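Local coordinates for protein type III restriction-modification enzyme EcoP15I Res subunit (Escherichia coli, PDB 4ZCF) that cleaves DNA 25-27 base pairs downstream of one of two inversely oriented recognition sites, acting with the Mod subunits and carrying a helicase-like and an endonuclease domain, at residues Leu41-Leu46 with Phe105-Phe110; Gln52-Ile57 with His73-Asn78; Ala166-Val171 with Thr202-Asn207; Ala215-Lys220 with Lys243-Tyr248. All coordinates share one frame; numbering follows the deposited sequence.

How the contacts relate
All four contacts lie in or beside the seven-stranded parallel-sheet part of the chain, away from the AMP pocket. Contacts 1, 3 and 4 form a continuous cluster, with centres 11 Å (1 and 4), 13 Å (3 and 4) and 16 Å (1 and 3) apart. Asn43 and Lys220 tie contact 1 to contact 4, Lys109 of contact 1 reaches the helix of contact 3, and Leu205 of contact 3 packs on Ala218 of contact 4. Contact 2 is centred 20 Å from contacts 1 and 4, yet reaches contact 4 through Asn78. Contact 3 alone adjoins the bound manganese, about 3 Å from the side chain of His168 at nearest atoms.

Contact 1 of 4, residues Leu41-Leu46 with Phe105-Phe110; sequences LANPEL and FGINKF
Leu46 lies against one face of the Phe105 ring, and the rest of segment 41-46 lies along the loop that leads from helix 90-105 into strand 109-113, an inner strand of the seven-stranded parallel sheet of the helicase-like, RecA-type domain.

The apolar part lies at the Leu46 end. With CG trans to the backbone N (chi1 -166°), Leu46 brings both methyl groups to the same side of the ring: CD2 sits over the face, offset toward the rim, in a CH-pi contact 4.1 Å from the centroid, while CD1 comes within 3.6 Å of Phe105 CD1. Ile107 fills the next position, its CD1 lying 4.2 Å from Pro44 CD. Gly106 leaves the helix with phi 73°, a value that a residue without a side chain adopts easily.

The polar part centres on the buried amide of Asn43, which suits its place because it can give and accept at once. OD1 takes the N-H of Asn108 at 3.1 Å and, more weakly, that of Lys109; ND2 gives to Lys109 O at 3.0 Å and also to Lys220 O of a neighbouring loop.

Lys109 works at the other end. Its extended chain delivers the ammonium group to carbonyls of Phe170 and Ala173, and NZ meets Leu41 O at 2.7 Å, in the carbonyl plane on a lone pair.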
loop_
_atom_site.group_PDB
_atom_site.type_symbol
_atom_site.label_atom_id
_atom_site.label_comp_id
_atom_site.label_asym_id
_atom_site.label_seq_id
_atom_site.Cartn_x
_atom_site.Cartn_y
_atom_site.Cartn_z
ATOM N N LEU C 41 -5.722 23.491 0.728
ATOM C CA LEU C 41 -4.727 22.700 -0.002
ATOM C C LEU C 41 -3.621 23.546 -0.640
ATOM O O LEU C 41 -2.501 23.057 -0.810
ATOM C CB LEU C 41 -5.406 21.824 -1.090
ATOM C CG LEU C 41 -6.692 21.055 -0.739
ATOM C CD1 LEU C 41 -7.695 21.222 -1.800
ATOM C CD2 LEU C 41 -6.437 19.621 -0.595
ATOM N N ALA C 42 -3.940 24.773 -1.073
ATOM C CA ALA C 42 -2.945 25.617 -1.740
ATOM C C ALA C 42 -2.253 26.588 -0.796
ATOM O O ALA C 42 -2.742 26.851 0.299
ATOM C CB ALA C 42 -3.562 26.353 -2.933
ATOM N N ASN C 43 -1.104 27.109 -1.231
ATOM C CA ASN C 43 -0.316 28.080 -0.486
ATOM C C ASN C 43 -0.921 29.477 -0.603
ATOM O O ASN C 43 -1.458 29.804 -1.664
ATOM C CB ASN C 43 1.080 28.183 -1.104
ATOM C CG ASN C 43 2.196 27.434 -0.453
ATOM O OD1 ASN C 43 2.090 26.837 0.630
ATOM N ND2 ASN C 43 3.314 27.482 -1.122
ATOM N N PRO C 44 -0.698 30.375 0.398
ATOM C CA PRO C 44 -1.107 31.781 0.220
ATOM C C PRO C 44 -0.226 32.426 -0.863
ATOM O O PRO C 44 0.950 32.060 -1.005
ATOM C CB PRO C 44 -0.807 32.414 1.590
ATOM C CG PRO C 44 -0.589 31.262 2.530
ATOM C CD PRO C 44 -0.008 30.185 1.693
ATOM N N GLU C 45 -0.789 33.352 -1.649
ATOM C CA GLU C 45 -0.012 34.041 -2.677
ATOM C C GLU C 45 0.765 35.172 -1.993
ATOM O O GLU C 45 0.156 36.105 -1.481
ATOM C CB GLU C 45 -0.931 34.584 -3.770
ATOM N N LEU C 46 2.103 35.041 -1.908
ATOM C CA LEU C 46 2.975 36.043 -1.286
ATOM C C LEU C 46 3.349 37.117 -2.314
ATOM O O LEU C 46 4.308 36.957 -3.085
ATOM C CB LEU C 46 4.217 35.393 -0.637
ATOM C CG LEU C 46 5.025 36.279 0.312
ATOM C CD1 LEU C 46 4.208 36.654 1.551
ATOM C CD2 LEU C 46 6.325 35.601 0.708
ATOM N N PHE C 105 5.096 33.959 6.979
ATOM C CA PHE C 105 4.024 34.057 5.984
ATOM C C PHE C 105 3.013 32.929 5.876
ATOM O O PHE C 105 2.023 33.073 5.149
ATOM C CB PHE C 105 4.631 34.357 4.601
ATOM C CG PHE C 105 5.712 35.409 4.639
ATOM C CD1 PHE C 105 5.402 36.740 4.913
ATOM C CD2 PHE C 105 7.044 35.068 4.428
ATOM C CE1 PHE C 105 6.406 37.713 4.957
ATOM C CE2 PHE C 105 8.047 36.045 4.464
ATOM C CZ PHE C 105 7.720 37.357 4.731
ATOM N N GLY C 106 3.271 31.816 6.546
ATOM C CA GLY C 106 2.376 30.665 6.489
ATOM C C GLY C 106 2.423 29.909 5.176
ATOM O O GLY C 106 1.409 29.364 4.731
ATOM N N ILE C 107 3.604 29.878 4.542
ATOM C CA ILE C 107 3.846 29.089 3.341
ATOM C C ILE C 107 4.062 27.669 3.921
ATOM O O ILE C 107 4.897 27.494 4.812
ATOM C CB ILE C 107 5.060 29.618 2.510
ATOM C CG1 ILE C 107 4.957 31.139 2.190
ATOM C CG2 ILE C 107 5.307 28.772 1.245
ATOM C CD1 ILE C 107 3.863 31.586 1.155
ATOM N N ASN C 108 3.231 26.696 3.506
ATOM C CA ASN C 108 3.307 25.349 4.075
ATOM C C ASN C 108 3.579 24.220 3.067
ATOM O O ASN C 108 3.605 23.047 3.450
ATOM C CB ASN C 108 2.059 25.065 4.940
ATOM C CG ASN C 108 0.773 24.937 4.167
ATOM O OD1 ASN C 108 0.403 25.807 3.367
ATOM N ND2 ASN C 108 0.034 23.865 4.434
ATOM N N LYS C 109 3.760 24.577 1.787
ATOM C CA LYS C 109 4.002 23.630 0.708
ATOM C C LYS C 109 5.183 24.059 -0.153
ATOM O O LYS C 109 5.182 25.146 -0.733
ATOM C CB LYS C 109 2.716 23.355 -0.090
ATOM C CG LYS C 109 1.809 22.374 0.646
ATOM C CD LYS C 109 0.653 21.880 -0.160
ATOM C CE LYS C 109 -0.314 21.194 0.772
ATOM N NZ LYS C 109 -1.515 20.685 0.039
ATOM N N PHE C 110 6.231 23.219 -0.156
ATOM C CA PHE C 110 7.502 23.471 -0.837
ATOM C C PHE C 110 7.940 22.250 -1.648
ATOM O O PHE C 110 7.752 21.115 -1.209
ATOM C CB PHE C 110 8.607 23.798 0.204
ATOM C CG PHE C 110 8.282 24.872 1.220
ATOM C CD1 PHE C 110 7.578 24.567 2.381
ATOM C CD2 PHE C 110 8.735 26.171 1.050
ATOM C CE1 PHE C 110 7.258 25.568 3.312
ATOM C CE2 PHE C 110 8.433 27.167 1.991
ATOM C CZ PHE C 110 7.699 26.859 3.115
#

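Contact 2 of 4, residues Gln52-Ile57 with His73-Asn78; sequences QYYNNI and HNAKSN
Tyr54 lays the rim of its ring against the rim of His73, with Tyr54 CE2 3.4 Å from His73 NE2. The planes are turned 70° to each other and the centroids are 5.5 Å apart, yet neither ring stands over the face of the other. The polar ends are held elsewhere, Tyr54 OH by His68 and His73 ND1 by Ser69 O. Beside this pair, Ala75 offers a small methyl group to the edge of the same tyrosine, its CB 4.2 Å from Tyr54 CD2.

The loop that carries His73 and Ala75 runs straight into strand 79-84, the strand that precedes the P-loop with Gly89, Lys90 and Thr91 of the AMP pocket.

Tyr53, one residue earlier than Tyr54 on helix 50-64, reaches farther along the loop. Its CG is trans to the backbone N (chi1 179°), which sends the ring outward from the helix until OH donates to Ser77 O at 2.9 Å, in the carbonyl plane on a lone pair. Ile57 CD1, one helical turn on, rests over one face of this ring, 3.6 Å above its plane. A leucine in place of Tyr53 would probably leave the carbonyl of Ser77 without this donor and the end of the loop less firmly tied to the helix. Within the loop Asn74 forms an Asx turn, OD1 accepting from Lys76 N at 2.9 Å, and Asn78 ND2 bonds to Gln247 O.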
loop_
_atom_site.group_PDB
_atom_site.type_symbol
_atom_site.label_atom_id
_atom_site.label_comp_id
_atom_site.label_asym_id
_atom_site.label_seq_id
_atom_site.Cartn_x
_atom_site.Cartn_y
_atom_site.Cartn_z
ATOM N N GLN C 52 9.603 47.422 -4.067
ATOM C CA GLN C 52 9.783 46.772 -2.760
ATOM C C GLN C 52 10.843 45.672 -2.870
ATOM O O GLN C 52 11.884 45.770 -2.227
ATOM C CB GLN C 52 8.455 46.163 -2.274
ATOM C CG GLN C 52 7.499 47.154 -1.613
ATOM C CD GLN C 52 7.826 47.454 -0.163
ATOM O OE1 GLN C 52 8.685 46.816 0.470
ATOM N NE2 GLN C 52 7.131 48.435 0.399
ATOM N N TYR C 53 10.597 44.679 -3.764
ATOM C CA TYR C 53 11.458 43.539 -4.075
ATOM C C TYR C 53 12.824 44.008 -4.577
ATOM O O TYR C 53 13.847 43.464 -4.135
ATOM C CB TYR C 53 10.745 42.612 -5.080
ATOM C CG TYR C 53 11.509 41.380 -5.523
ATOM C CD1 TYR C 53 11.586 40.253 -4.709
ATOM C CD2 TYR C 53 12.045 41.294 -6.806
ATOM C CE1 TYR C 53 12.222 39.089 -5.144
ATOM C CE2 TYR C 53 12.683 40.137 -7.251
ATOM C CZ TYR C 53 12.765 39.033 -6.419
ATOM O OH TYR C 53 13.410 37.898 -6.854
ATOM N N TYR C 54 12.850 45.061 -5.438
ATOM C CA TYR C 54 14.111 45.650 -5.901
ATOM C C TYR C 54 14.900 46.196 -4.676
ATOM O O TYR C 54 16.078 45.853 -4.515
ATOM C CB TYR C 54 13.888 46.767 -6.963
ATOM C CG TYR C 54 15.175 47.463 -7.369
ATOM C CD1 TYR C 54 15.673 48.544 -6.636
ATOM C CD2 TYR C 54 15.940 46.992 -8.433
ATOM C CE1 TYR C 54 16.914 49.108 -6.927
ATOM C CE2 TYR C 54 17.165 47.577 -8.760
ATOM C CZ TYR C 54 17.648 48.636 -8.007
ATOM O OH TYR C 54 18.858 49.210 -8.331
ATOM N N ASN C 55 14.240 47.035 -3.830
ATOM C CA ASN C 55 14.841 47.677 -2.652
ATOM C C ASN C 55 15.299 46.696 -1.582
ATOM O O ASN C 55 16.316 46.939 -0.924
ATOM C CB ASN C 55 13.885 48.706 -2.052
ATOM N N ASN C 56 14.543 45.595 -1.401
ATOM C CA ASN C 56 14.843 44.546 -0.426
ATOM C C ASN C 56 16.145 43.839 -0.794
ATOM O O ASN C 56 16.994 43.668 0.080
ATOM C CB ASN C 56 13.659 43.578 -0.283
ATOM C CG ASN C 56 12.397 44.192 0.310
ATOM O OD1 ASN C 56 12.309 45.395 0.595
ATOM N ND2 ASN C 56 11.360 43.392 0.467
ATOM N N ILE C 57 16.349 43.548 -2.107
ATOM C CA ILE C 57 17.556 42.902 -2.638
ATOM C C ILE C 57 18.775 43.797 -2.506
ATOM O O ILE C 57 19.794 43.338 -1.974
ATOM C CB ILE C 57 17.368 42.270 -4.056
ATOM C CG1 ILE C 57 16.392 41.065 -3.990
ATOM C CG2 ILE C 57 18.714 41.820 -4.665
ATOM C CD1 ILE C 57 15.784 40.680 -5.280
ATOM N N HIS C 73 21.806 41.115 -9.966
ATOM C CA HIS C 73 20.411 41.441 -9.643
ATOM C C HIS C 73 19.507 41.504 -10.869
ATOM O O HIS C 73 19.996 41.718 -11.980
ATOM C CB HIS C 73 20.319 42.717 -8.777
ATOM C CG HIS C 73 20.233 44.006 -9.544
ATOM N ND1 HIS C 73 21.297 44.475 -10.304
ATOM C CD2 HIS C 73 19.216 44.899 -9.618
ATOM C CE1 HIS C 73 20.884 45.621 -10.824
ATOM N NE2 HIS C 73 19.640 45.916 -10.440
ATOM N N ASN C 74 18.185 41.300 -10.658
ATOM C CA ASN C 74 17.122 41.311 -11.678
ATOM C C ASN C 74 15.730 41.319 -11.008
ATOM O O ASN C 74 15.283 40.290 -10.488
ATOM C CB ASN C 74 17.269 40.105 -12.626
ATOM C CG ASN C 74 16.352 40.084 -13.826
ATOM O OD1 ASN C 74 15.305 40.738 -13.874
ATOM N ND2 ASN C 74 16.714 39.279 -14.818
ATOM N N ALA C 75 15.041 42.481 -11.045
ATOM C CA ALA C 75 13.691 42.669 -10.476
ATOM C C ALA C 75 12.577 42.015 -11.314
ATOM O O ALA C 75 11.439 41.931 -10.847
ATOM C CB ALA C 75 13.398 44.154 -10.283
ATOM N N LYS C 76 12.898 41.573 -12.548
ATOM C CA LYS C 76 11.945 40.898 -13.445
ATOM C C LYS C 76 12.239 39.362 -13.459
ATOM O O LYS C 76 12.216 38.722 -14.513
ATOM C CB LYS C 76 12.029 41.501 -14.852
ATOM N N SER C 77 12.525 38.792 -12.267
ATOM C CA SER C 77 12.898 37.388 -12.053
ATOM C C SER C 77 12.613 37.011 -10.603
ATOM O O SER C 77 13.030 37.730 -9.691
ATOM C CB SER C 77 14.383 37.185 -12.372
ATOM O OG SER C 77 14.891 35.919 -11.984
ATOM N N ASN C 78 11.890 35.895 -10.390
ATOM C CA ASN C 78 11.532 35.408 -9.044
ATOM C C ASN C 78 12.567 34.420 -8.491
ATOM O O ASN C 78 12.329 33.770 -7.476
ATOM C CB ASN C 78 10.088 34.842 -9.000
ATOM C CG ASN C 78 9.775 33.698 -9.954
ATOM O OD1 ASN C 78 10.589 33.251 -10.771
ATOM N ND2 ASN C 78 8.555 33.207 -9.872
#

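Contact 3 of 4, residues Ala166-Val171 with Thr202-Asn207; sequences AIHDFV and TGLLDN
Leu204 enters the side of helix 165-172 from a loop, and its CB is the first atom to touch, 3.7 Å from Val171 CG1. CG stands trans to the carbonyl carbon (chi1 -52°), so that both methyl branches reach the helix. CD1 extends over the backbone to within 4.0 Å of His168 CA and 4.3 Å of Ile167 CG2. CD2 takes the other direction and meets the imidazole at its edge, in the ring plane, 3.2 Å from His168 CD2. Leucine suits the site because its forked tip can touch two successive residues of the helix. Leu205 continues the apolar patch, with CD1 3.8 Å from Val171 CG1, while its backbone N bonds to Glu172.

His168 also has a polar side. ND1 donates to Asp169 OD1 at 2.9 Å, on the anti side of the carboxylate and 27° out of its plane. A bound manganese ion lies about 3 Å from the nearest atom of this side chain, and Glu213 of a neighbouring Mod subunit packs on it. Replacing His168 by an alanine would probably deprive Asp169 OD1 of its donor and strip Leu204 CD2 of the ring edge it abuts.

Around the contact, Ala215 of helix 212-217 touches both Leu204 and Val171, Leu205 reaches Leu41 of helix 36-41, and Phe170 turns to Leu184 on strand 180-186.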
loop_
_atom_site.group_PDB
_atom_site.type_symbol
_atom_site.label_atom_id
_atom_site.label_comp_id
_atom_site.label_asym_id
_atom_site.label_seq_id
_atom_site.Cartn_x
_atom_site.Cartn_y
_atom_site.Cartn_z
ATOM N N ALA C 166 3.264 10.156 -3.890
ATOM C CA ALA C 166 3.910 11.320 -3.273
ATOM C C ALA C 166 3.188 12.613 -3.705
ATOM O O ALA C 166 2.787 13.389 -2.835
ATOM C CB ALA C 166 5.370 11.375 -3.677
ATOM N N ILE C 167 2.957 12.788 -5.036
ATOM C CA ILE C 167 2.246 13.929 -5.634
ATOM C C ILE C 167 0.777 14.029 -5.148
ATOM O O ILE C 167 0.388 15.073 -4.611
ATOM C CB ILE C 167 2.452 14.022 -7.181
ATOM C CG1 ILE C 167 3.925 14.357 -7.499
ATOM C CG2 ILE C 167 1.510 15.088 -7.822
ATOM C CD1 ILE C 167 4.501 13.611 -8.602
ATOM N N HIS C 168 -0.007 12.931 -5.274
ATOM C CA HIS C 168 -1.385 12.858 -4.771
ATOM C C HIS C 168 -1.424 13.365 -3.315
ATOM O O HIS C 168 -2.089 14.356 -3.050
ATOM C CB HIS C 168 -1.947 11.418 -4.866
ATOM C CG HIS C 168 -3.197 11.224 -4.054
ATOM N ND1 HIS C 168 -3.164 10.591 -2.821
ATOM C CD2 HIS C 168 -4.452 11.683 -4.270
ATOM C CE1 HIS C 168 -4.400 10.657 -2.350
ATOM N NE2 HIS C 168 -5.209 11.305 -3.188
ATOM N N ASP C 169 -0.647 12.732 -2.411
ATOM C CA ASP C 169 -0.545 13.070 -0.983
ATOM C C ASP C 169 -0.089 14.492 -0.681
ATOM O O ASP C 169 -0.576 15.076 0.278
ATOM C CB ASP C 169 0.400 12.095 -0.270
ATOM C CG ASP C 169 0.009 10.626 -0.311
ATOM O OD1 ASP C 169 -1.151 10.323 -0.685
ATOM O OD2 ASP C 169 0.854 9.783 0.052
ATOM N N PHE C 170 0.881 15.028 -1.450
ATOM C CA PHE C 170 1.404 16.370 -1.234
ATOM C C PHE C 170 0.339 17.398 -1.618
ATOM O O PHE C 170 0.066 18.306 -0.840
ATOM C CB PHE C 170 2.739 16.587 -2.006
ATOM C CG PHE C 170 3.298 18.004 -2.002
ATOM C CD1 PHE C 170 4.039 18.475 -0.926
ATOM C CD2 PHE C 170 3.109 18.848 -3.096
ATOM C CE1 PHE C 170 4.574 19.767 -0.937
ATOM C CE2 PHE C 170 3.657 20.137 -3.113
ATOM C CZ PHE C 170 4.368 20.595 -2.025
ATOM N N VAL C 171 -0.252 17.244 -2.810
ATOM C CA VAL C 171 -1.304 18.115 -3.332
ATOM C C VAL C 171 -2.548 18.071 -2.392
ATOM O O VAL C 171 -3.019 19.123 -1.952
ATOM C CB VAL C 171 -1.618 17.744 -4.817
ATOM C CG1 VAL C 171 -2.958 18.310 -5.275
ATOM C CG2 VAL C 171 -0.498 18.203 -5.744
ATOM N N THR C 202 -8.219 10.101 -12.362
ATOM C CA THR C 202 -8.218 10.689 -11.031
ATOM C C THR C 202 -8.039 12.205 -11.082
ATOM O O THR C 202 -7.212 12.715 -11.832
ATOM C CB THR C 202 -7.049 10.031 -10.259
ATOM O OG1 THR C 202 -7.184 8.604 -10.310
ATOM C CG2 THR C 202 -6.932 10.497 -8.821
ATOM N N GLY C 203 -8.776 12.903 -10.236
ATOM C CA GLY C 203 -8.673 14.347 -10.096
ATOM C C GLY C 203 -8.135 14.720 -8.732
ATOM O O GLY C 203 -8.497 14.098 -7.725
ATOM N N LEU C 204 -7.217 15.700 -8.703
ATOM C CA LEU C 204 -6.611 16.234 -7.486
ATOM C C LEU C 204 -7.020 17.705 -7.364
ATOM O O LEU C 204 -7.438 18.312 -8.351
ATOM C CB LEU C 204 -5.061 16.137 -7.491
ATOM C CG LEU C 204 -4.338 14.803 -7.799
ATOM C CD1 LEU C 204 -2.834 15.017 -7.849
ATOM C CD2 LEU C 204 -4.617 13.739 -6.750
ATOM N N LEU C 205 -6.846 18.282 -6.164
ATOM C CA LEU C 205 -7.153 19.668 -5.832
ATOM C C LEU C 205 -8.603 20.027 -6.126
ATOM O O LEU C 205 -8.909 20.631 -7.163
ATOM C CB LEU C 205 -6.154 20.659 -6.467
ATOM C CG LEU C 205 -5.417 21.532 -5.471
ATOM C CD1 LEU C 205 -4.063 21.871 -5.964
ATOM C CD2 LEU C 205 -6.184 22.783 -5.145
ATOM N N ASP C 206 -9.496 19.624 -5.204
ATOM C CA ASP C 206 -10.946 19.839 -5.296
ATOM C C ASP C 206 -11.462 19.290 -6.650
ATOM O O ASP C 206 -12.234 19.945 -7.367
ATOM C CB ASP C 206 -11.308 21.329 -5.035
ATOM C CG ASP C 206 -12.790 21.652 -4.989
ATOM O OD1 ASP C 206 -13.590 20.741 -4.656
ATOM O OD2 ASP C 206 -13.155 22.810 -5.306
ATOM N N ASN C 207 -10.960 18.071 -6.994
ATOM C CA ASN C 207 -11.238 17.291 -8.204
ATOM C C ASN C 207 -11.141 18.108 -9.506
ATOM O O ASN C 207 -12.029 18.030 -10.357
ATOM C CB ASN C 207 -12.589 16.588 -8.067
ATOM C CG ASN C 207 -12.841 15.533 -9.114
ATOM O OD1 ASN C 207 -11.939 14.816 -9.549
ATOM N ND2 ASN C 207 -14.072 15.444 -9.561
#

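Contact 4 of 4, residues Ala215-Lys220 with Lys243-Tyr248; sequences ALRAVK and KFNAQY
The ring of Phe244 is met obliquely by Leu216, whose CD1 lies 3.5 Å from Phe244 CE1; the two side chains run side by side, pointing the same way. The guanidinium of Arg217 is likewise approached obliquely by Lys243 O and Asn245 OD1, and its plane is turned 42° from the amide of Asn245. A third flat group, the amide of Gln247, has Lys220 O in its own plane at 2.7 Å from NE2, though the donor stands 52° above the plane of that carbonyl.

Both segments leave helices through residues of positive phi, Lys220 and Asn245, and lead to neighbouring parallel strands, 222-226 and 248-253, joined by the beta-alpha-beta crossover through helix 236-242. A bend at chi3 (-62°) directs Arg217 NE to Lys243 O at 2.8 Å and to Asn245 OD1 at 3.0 Å, both weak hydrogen bonds; NH2 adds another weak one to Lys243 O.

The single N-H of NE serves both oxygens, in keeping with weak bonds; arginine suits the place because NH2 and NH1 remain for Lys243 O and for a salt bridge to Asp214. With the charge so matched, the neutral oxygens of 243-245 probably contribute direction more than charge compensation.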
loop_
_atom_site.group_PDB
_atom_site.type_symbol
_atom_site.label_atom_id
_atom_site.label_comp_id
_atom_site.label_asym_id
_atom_site.label_seq_id
_atom_site.Cartn_x
_atom_site.Cartn_y
_atom_site.Cartn_z
ATOM N N ALA C 215 -1.649 19.938 -11.090
ATOM C CA ALA C 215 -1.996 19.808 -9.685
ATOM C C ALA C 215 -0.947 20.514 -8.809
ATOM O O ALA C 215 -1.335 21.197 -7.856
ATOM C CB ALA C 215 -2.108 18.352 -9.307
ATOM N N LEU C 216 0.367 20.389 -9.154
ATOM C CA LEU C 216 1.468 21.018 -8.414
ATOM C C LEU C 216 1.526 22.515 -8.652
ATOM O O LEU C 216 1.781 23.273 -7.712
ATOM C CB LEU C 216 2.818 20.361 -8.708
ATOM C CG LEU C 216 3.008 18.915 -8.212
ATOM C CD1 LEU C 216 3.966 18.172 -9.071
ATOM C CD2 LEU C 216 3.469 18.871 -6.789
ATOM N N ARG C 217 1.247 22.952 -9.896
ATOM C CA ARG C 217 1.202 24.371 -10.244
ATOM C C ARG C 217 0.137 25.104 -9.392
ATOM O O ARG C 217 0.439 26.156 -8.825
ATOM C CB ARG C 217 0.957 24.551 -11.743
ATOM C CG ARG C 217 0.911 26.019 -12.166
ATOM C CD ARG C 217 0.292 26.235 -13.524
ATOM N NE ARG C 217 1.047 25.571 -14.592
ATOM C CZ ARG C 217 0.564 24.599 -15.360
ATOM N NH1 ARG C 217 -0.678 24.165 -15.190
ATOM N NH2 ARG C 217 1.313 24.063 -16.311
ATOM N N ALA C 218 -1.072 24.507 -9.255
ATOM C CA ALA C 218 -2.224 25.021 -8.494
ATOM C C ALA C 218 -1.997 25.162 -6.979
ATOM O O ALA C 218 -2.728 25.910 -6.309
ATOM C CB ALA C 218 -3.440 24.153 -8.752
ATOM N N VAL C 219 -1.011 24.424 -6.438
ATOM C CA VAL C 219 -0.632 24.444 -5.023
ATOM C C VAL C 219 0.121 25.775 -4.693
ATOM O O VAL C 219 0.230 26.150 -3.518
ATOM C CB VAL C 219 0.157 23.138 -4.703
ATOM C CG1 VAL C 219 1.333 23.353 -3.759
ATOM C CG2 VAL C 219 -0.773 22.056 -4.182
ATOM N N LYS C 220 0.566 26.507 -5.754
ATOM C CA LYS C 220 1.318 27.766 -5.718
ATOM C C LYS C 220 2.592 27.510 -4.914
ATOM O O LYS C 220 2.691 27.930 -3.766
ATOM C CB LYS C 220 0.466 28.937 -5.168
ATOM C CG LYS C 220 -0.739 29.312 -6.027
ATOM C CD LYS C 220 -1.714 30.168 -5.219
ATOM C CE LYS C 220 -3.146 30.069 -5.700
ATOM N NZ LYS C 220 -4.116 30.129 -4.570
ATOM N N LYS C 243 7.176 24.931 -15.781
ATOM C CA LYS C 243 5.775 24.525 -15.916
ATOM C C LYS C 243 4.967 24.643 -14.612
ATOM O O LYS C 243 3.736 24.683 -14.677
ATOM C CB LYS C 243 5.681 23.080 -16.427
ATOM C CG LYS C 243 5.880 22.871 -17.917
ATOM C CD LYS C 243 5.938 21.367 -18.215
ATOM C CE LYS C 243 6.083 21.072 -19.680
ATOM N NZ LYS C 243 6.632 19.710 -19.912
ATOM N N PHE C 244 5.640 24.649 -13.436
ATOM C CA PHE C 244 4.968 24.748 -12.129
ATOM C C PHE C 244 4.489 26.152 -11.771
ATOM O O PHE C 244 3.789 26.302 -10.768
ATOM C CB PHE C 244 5.862 24.224 -10.991
ATOM C CG PHE C 244 6.203 22.761 -11.050
ATOM C CD1 PHE C 244 5.207 21.804 -11.207
ATOM C CD2 PHE C 244 7.515 22.332 -10.894
ATOM C CE1 PHE C 244 5.526 20.449 -11.268
ATOM C CE2 PHE C 244 7.832 20.980 -10.936
ATOM C CZ PHE C 244 6.836 20.046 -11.125
ATOM N N ASN C 245 4.911 27.181 -12.545
ATOM C CA ASN C 245 4.616 28.594 -12.305
ATOM C C ASN C 245 4.727 28.908 -10.802
ATOM O O ASN C 245 3.747 29.307 -10.132
ATOM C CB ASN C 245 3.291 29.044 -12.971
ATOM C CG ASN C 245 3.323 28.947 -14.492
ATOM O OD1 ASN C 245 2.657 28.101 -15.106
ATOM N ND2 ASN C 245 4.132 29.784 -15.139
ATOM N N ALA C 246 5.931 28.587 -10.272
ATOM C CA ALA C 246 6.311 28.718 -8.871
ATOM C C ALA C 246 6.308 30.183 -8.413
ATOM O O ALA C 246 6.603 31.081 -9.213
ATOM C CB ALA C 246 7.675 28.101 -8.655
ATOM N N GLN C 247 5.960 30.422 -7.130
ATOM C CA GLN C 247 5.915 31.777 -6.578
ATOM C C GLN C 247 7.287 32.415 -6.625
ATOM O O GLN C 247 7.405 33.537 -7.110
ATOM C CB GLN C 247 5.325 31.806 -5.157
ATOM C CG GLN C 247 3.805 31.764 -5.110
ATOM C CD GLN C 247 3.292 31.732 -3.691
ATOM O OE1 GLN C 247 3.260 32.740 -2.986
ATOM N NE2 GLN C 247 2.862 30.574 -3.239
ATOM N N TYR C 248 8.324 31.677 -6.152
ATOM C CA TYR C 248 9.741 32.069 -6.073
ATOM C C TYR C 248 10.609 30.823 -6.072
ATOM O O TYR C 248 10.223 29.805 -5.492
ATOM C CB TYR C 248 10.034 32.862 -4.779
ATOM C CG TYR C 248 9.433 34.246 -4.757
ATOM C CD1 TYR C 248 8.148 34.464 -4.265
ATOM C CD2 TYR C 248 10.149 35.345 -5.220
ATOM C CE1 TYR C 248 7.571 35.731 -4.286
ATOM C CE2 TYR C 248 9.583 36.617 -5.243
ATOM C CZ TYR C 248 8.293 36.803 -4.773
ATOM O OH TYR C 248 7.721 38.047 -4.798
#